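PDB 6FMH: membrane attack complex assembly inhibitor BGA71, which inhibits assembly of the complement membrane attack complex, probably as an outer surface protein that shields the Lyme disease spirochaete from complement. Local coordinates for residues A[140-143]-A[144-148]; A[157-160]-A[161-165]. All coordinates share one frame; numbering follows the deposited sequence.

Interaction 1 of 2, residues A[140-143]-A[144-148]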
# COMPACT_ATOMS: atom_id res chain seq x y z
N ASN A 140 -6.79 -14.35 -9.45
CA ASN A 140 -5.67 -14.36 -8.54
C ASN A 140 -6.02 -13.81 -7.17
O ASN A 140 -5.57 -14.31 -6.13
CB ASN A 140 -4.52 -13.52 -9.12
CG ASN A 140 -3.83 -14.20 -10.30
OD1 ASN A 140 -3.99 -15.37 -10.51
ND2 ASN A 140 -3.09 -13.44 -11.09
N LEU A 141 -6.80 -12.75 -7.17
CA LEU A 141 -7.17 -12.09 -5.92
C LEU A 141 -7.95 -13.06 -5.08
O LEU A 141 -7.78 -13.16 -3.87
CB LEU A 141 -8.05 -10.86 -6.21
CG LEU A 141 -8.69 -10.20 -5.00
CD1 LEU A 141 -7.64 -9.76 -4.00
CD2 LEU A 141 -9.53 -9.04 -5.50
N ASP A 142 -8.91 -13.69 -5.73
CA ASP A 142 -9.72 -14.69 -5.07
C ASP A 142 -8.84 -15.81 -4.48
O ASP A 142 -9.09 -16.29 -3.37
CB ASP A 142 -10.72 -15.26 -6.10
CG ASP A 142 -11.87 -16.01 -5.45
OD1 ASP A 142 -12.53 -15.42 -4.55
OD2 ASP A 142 -12.12 -17.17 -5.85
N SER A 143 -7.92 -16.29 -5.30
CA SER A 143 -7.15 -17.45 -4.94
C SER A 143 -6.25 -17.17 -3.75
O SER A 143 -6.15 -17.95 -2.81
CB SER A 143 -6.27 -17.88 -6.11
OG SER A 143 -5.27 -18.78 -5.60
N SER A 144 -5.69 -15.97 -3.76
CA SER A 144 -4.84 -15.54 -2.70
C SER A 144 -5.58 -15.25 -1.36
O SER A 144 -4.99 -15.45 -0.31
CB SER A 144 -4.07 -14.33 -3.16
OG SER A 144 -4.96 -13.24 -3.21
N LEU A 145 -6.84 -14.77 -1.39
CA LEU A 145 -7.68 -14.69 -0.19
C LEU A 145 -8.08 -16.06 0.33
O LEU A 145 -8.02 -16.31 1.56
CB LEU A 145 -8.94 -13.81 -0.44
CG LEU A 145 -8.68 -12.28 -0.58
CD1 LEU A 145 -9.90 -11.56 -1.10
CD2 LEU A 145 -8.18 -11.59 0.68
N LYS A 146 -8.50 -16.94 -0.56
CA LYS A 146 -8.88 -18.31 -0.19
C LYS A 146 -7.70 -19.04 0.49
O LYS A 146 -7.81 -19.61 1.63
CB LYS A 146 -9.43 -19.01 -1.43
CG LYS A 146 -10.80 -18.51 -1.81
CD LYS A 146 -11.54 -19.41 -2.76
CE LYS A 146 -12.84 -18.78 -3.25
NZ LYS A 146 -13.73 -18.31 -2.14
N THR A 147 -6.52 -18.89 -0.10
CA THR A 147 -5.30 -19.47 0.48
C THR A 147 -5.17 -19.06 1.94
O THR A 147 -4.96 -19.91 2.82
CB THR A 147 -4.05 -19.12 -0.34
OG1 THR A 147 -4.18 -19.68 -1.67
CG2 THR A 147 -2.81 -19.70 0.29
N ARG A 148 -5.31 -17.76 2.20
CA ARG A 148 -5.16 -17.27 3.53
C ARG A 148 -6.25 -17.85 4.46
O ARG A 148 -6.00 -18.13 5.67
CB ARG A 148 -5.21 -15.78 3.59
CG ARG A 148 -5.00 -15.33 5.03
CD ARG A 148 -4.66 -13.90 5.17
NE ARG A 148 -5.83 -13.10 4.90
CZ ARG A 148 -5.87 -11.78 4.97
NH1 ARG A 148 -4.81 -11.09 5.32
NH2 ARG A 148 -6.99 -11.17 4.67

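Interaction 2 of 2, residues A[157-160]-A[161-165]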
# COMPACT_ATOMS: atom_id res chain seq x y z
N GLU A 157 -6.90 -25.02 14.03
CA GLU A 157 -6.79 -26.43 14.32
C GLU A 157 -5.46 -26.74 15.07
O GLU A 157 -5.40 -27.57 15.97
CB GLU A 157 -6.90 -27.30 13.06
CG GLU A 157 -6.30 -28.63 13.42
CD GLU A 157 -6.03 -29.52 12.28
OE1 GLU A 157 -5.78 -29.03 11.19
OE2 GLU A 157 -6.04 -30.72 12.48
N THR A 158 -4.42 -26.01 14.72
CA THR A 158 -3.16 -26.15 15.37
C THR A 158 -3.15 -25.61 16.82
O THR A 158 -2.67 -26.29 17.73
CB THR A 158 -2.12 -25.47 14.52
OG1 THR A 158 -1.90 -26.26 13.36
CG2 THR A 158 -0.78 -25.30 15.25
N ILE A 159 -3.73 -24.43 17.03
CA ILE A 159 -3.90 -23.89 18.38
C ILE A 159 -4.68 -24.86 19.27
O ILE A 159 -4.29 -25.11 20.42
CB ILE A 159 -4.64 -22.53 18.39
CG1 ILE A 159 -3.89 -21.45 17.55
CG2 ILE A 159 -4.91 -22.08 19.82
CD1 ILE A 159 -2.52 -21.03 18.03
N ASP A 160 -5.79 -25.38 18.77
CA ASP A 160 -6.56 -26.34 19.52
C ASP A 160 -5.73 -27.60 19.82
O ASP A 160 -5.75 -28.09 20.95
CB ASP A 160 -7.77 -26.76 18.73
CG ASP A 160 -8.72 -25.68 18.55
OD1 ASP A 160 -8.52 -24.55 19.08
OD2 ASP A 160 -9.69 -25.95 17.83
N ASP A 161 -5.09 -28.14 18.79
CA ASP A 161 -4.26 -29.33 18.95
C ASP A 161 -3.20 -29.13 19.99
O ASP A 161 -2.92 -30.01 20.79
CB ASP A 161 -3.59 -29.70 17.61
CG ASP A 161 -4.49 -30.55 16.71
OD1 ASP A 161 -5.59 -30.97 17.12
OD2 ASP A 161 -4.07 -30.78 15.56
N TYR A 162 -2.62 -27.95 20.00
CA TYR A 162 -1.58 -27.62 20.97
C TYR A 162 -2.11 -27.63 22.39
O TYR A 162 -1.51 -28.21 23.27
CB TYR A 162 -0.97 -26.25 20.64
CG TYR A 162 0.21 -25.88 21.50
CD1 TYR A 162 1.49 -26.36 21.20
CD2 TYR A 162 0.07 -25.02 22.62
CE1 TYR A 162 2.59 -26.02 22.00
CE2 TYR A 162 1.14 -24.66 23.38
CZ TYR A 162 2.38 -25.18 23.08
OH TYR A 162 3.46 -24.84 23.84
N ASN A 163 -3.25 -26.99 22.60
CA ASN A 163 -3.84 -26.95 23.92
C ASN A 163 -4.29 -28.30 24.43
O ASN A 163 -4.27 -28.54 25.67
CB ASN A 163 -5.02 -26.00 23.94
CG ASN A 163 -4.59 -24.58 23.85
OD1 ASN A 163 -3.53 -24.22 24.35
ND2 ASN A 163 -5.37 -23.76 23.20
N LYS A 164 -4.66 -29.21 23.53
CA LYS A 164 -4.98 -30.56 23.93
C LYS A 164 -3.73 -31.46 23.98
O LYS A 164 -3.81 -32.63 24.37
CB LYS A 164 -6.06 -31.19 23.05
CG LYS A 164 -7.36 -30.39 23.03
CD LYS A 164 -8.36 -30.90 21.98
CE LYS A 164 -9.51 -29.92 21.83
NZ LYS A 164 -10.70 -30.43 21.10
N ASP A 165 -2.55 -30.92 23.69
CA ASP A 165 -1.30 -31.74 23.63
C ASP A 165 -1.43 -32.97 22.73
O ASP A 165 -0.83 -34.01 23.01
CB ASP A 165 -0.83 -32.21 25.04
CG ASP A 165 0.61 -32.72 25.05
OD1 ASP A 165 1.46 -32.29 24.26
OD2 ASP A 165 0.92 -33.58 25.90

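Interaction 1 of 2, residues A[140-143]-A[144-148]
S144 turns its hydroxyl back onto the preceding turn because OG stands between its own backbone N and carbonyl carbon (chi1 73°), where it donates to L141 O at 2.9 Å. T147 does the same by another rotamer, with OG1 beside the backbone N (chi1 -63°) and a bond of 2.9 Å from OG1 to S143 O. Both carbonyls already accept the helical i to i+4 bond, from L145 N and T147 N, so each oxygen is gripped twice. The two donors reach L141 O from one face of its plane, but S143 O from opposite faces. The S144 and T147 hydroxyls, both on buried residues, each find an acceptor in the helix backbone. L141 and L145 run side by side, their CD1 methyls 4.1 Å apart. The K146 chain, bent at its last torsion, meets the D142 carboxylate at a slant, with CE nearest OD2, while NZ and OD1 form a long salt bridge of 3.9 Å. Within the helical bundle, L141 packs on A16 and L20 of helix 12-36 and on V114 of helix 90-123, S144 meets I111 of helix 90-123, and T147 is covered by the C-terminal segment at F190 to P192.

Interaction 2 of 2, residues A[157-160]-A[161-165]
E157 accepts D161 N at its backbone O (2.9 Å), and its side chain, extended beyond CG, runs out to the D161 carboxylate. The two acids cross at a slant, carboxylate planes 61° apart, with E157 OE2 3.7 Å from D161 OD2. This like-charged approach is probably eased by outside partners: K154 forms a salt bridge with E157 OE1, and the hydroxyl of Y179 is hydrogen-bonded to D161 OD2. T158 comes next, its carbonyl O taking Y162 N at 2.8 Å, while its OG1 is bonded to K154 O and to the hydroxyls of Y179 and Y184. One turn on, Y162 has CG anti to its backbone N (chi1 -174°), which carries the ring away from 157-160 toward helix 73-88, where it packs on T78 and I82 and its OH bonds to E81. Helix 127-163 ends here in a Schellman motif: D165 takes a positive phi (52°), and its N bonds to Y162 O at 2.9 Å. I159 receives N163 N at its carbonyl O, and its CG2 methyl lies alongside the amide of N163, 3.8 Å from ND2; the I159 side chain also packs on L69 and on L79 of helix 73-88. D160 closes the segment, its O accepting K164 N at 3.0 Å. K164 CG lies beyond the oxygen of this carbonyl, 3.5 Å from D160 O, and the chain stretches out fully, leaving NZ 5.6 Å from D160 OD2.

How the interactions relate
Interactions 1 and 2 occupy successive parts of one helix, 127-163, with centres 26 Å apart and nearest atoms about 11 Å apart, without touching. Interaction 1 lies mid-helix, its centre about 12 Å from the centre of the chain, and interaction 2 at the C-terminal end, its centre about 19 Å out. Different neighbours cover them: helices 12-36 and 90-123 and the chain terminus pack on interaction 1, whereas helix 73-88, the loop after residue 165 and the tyrosines Y179 and Y184 surround interaction 2. The first pairs hydroxyls with carbonyls of its helix; in the second, D161 and Y162 bond to other parts of the chain, E157 and T158 also to K154 of the same helix.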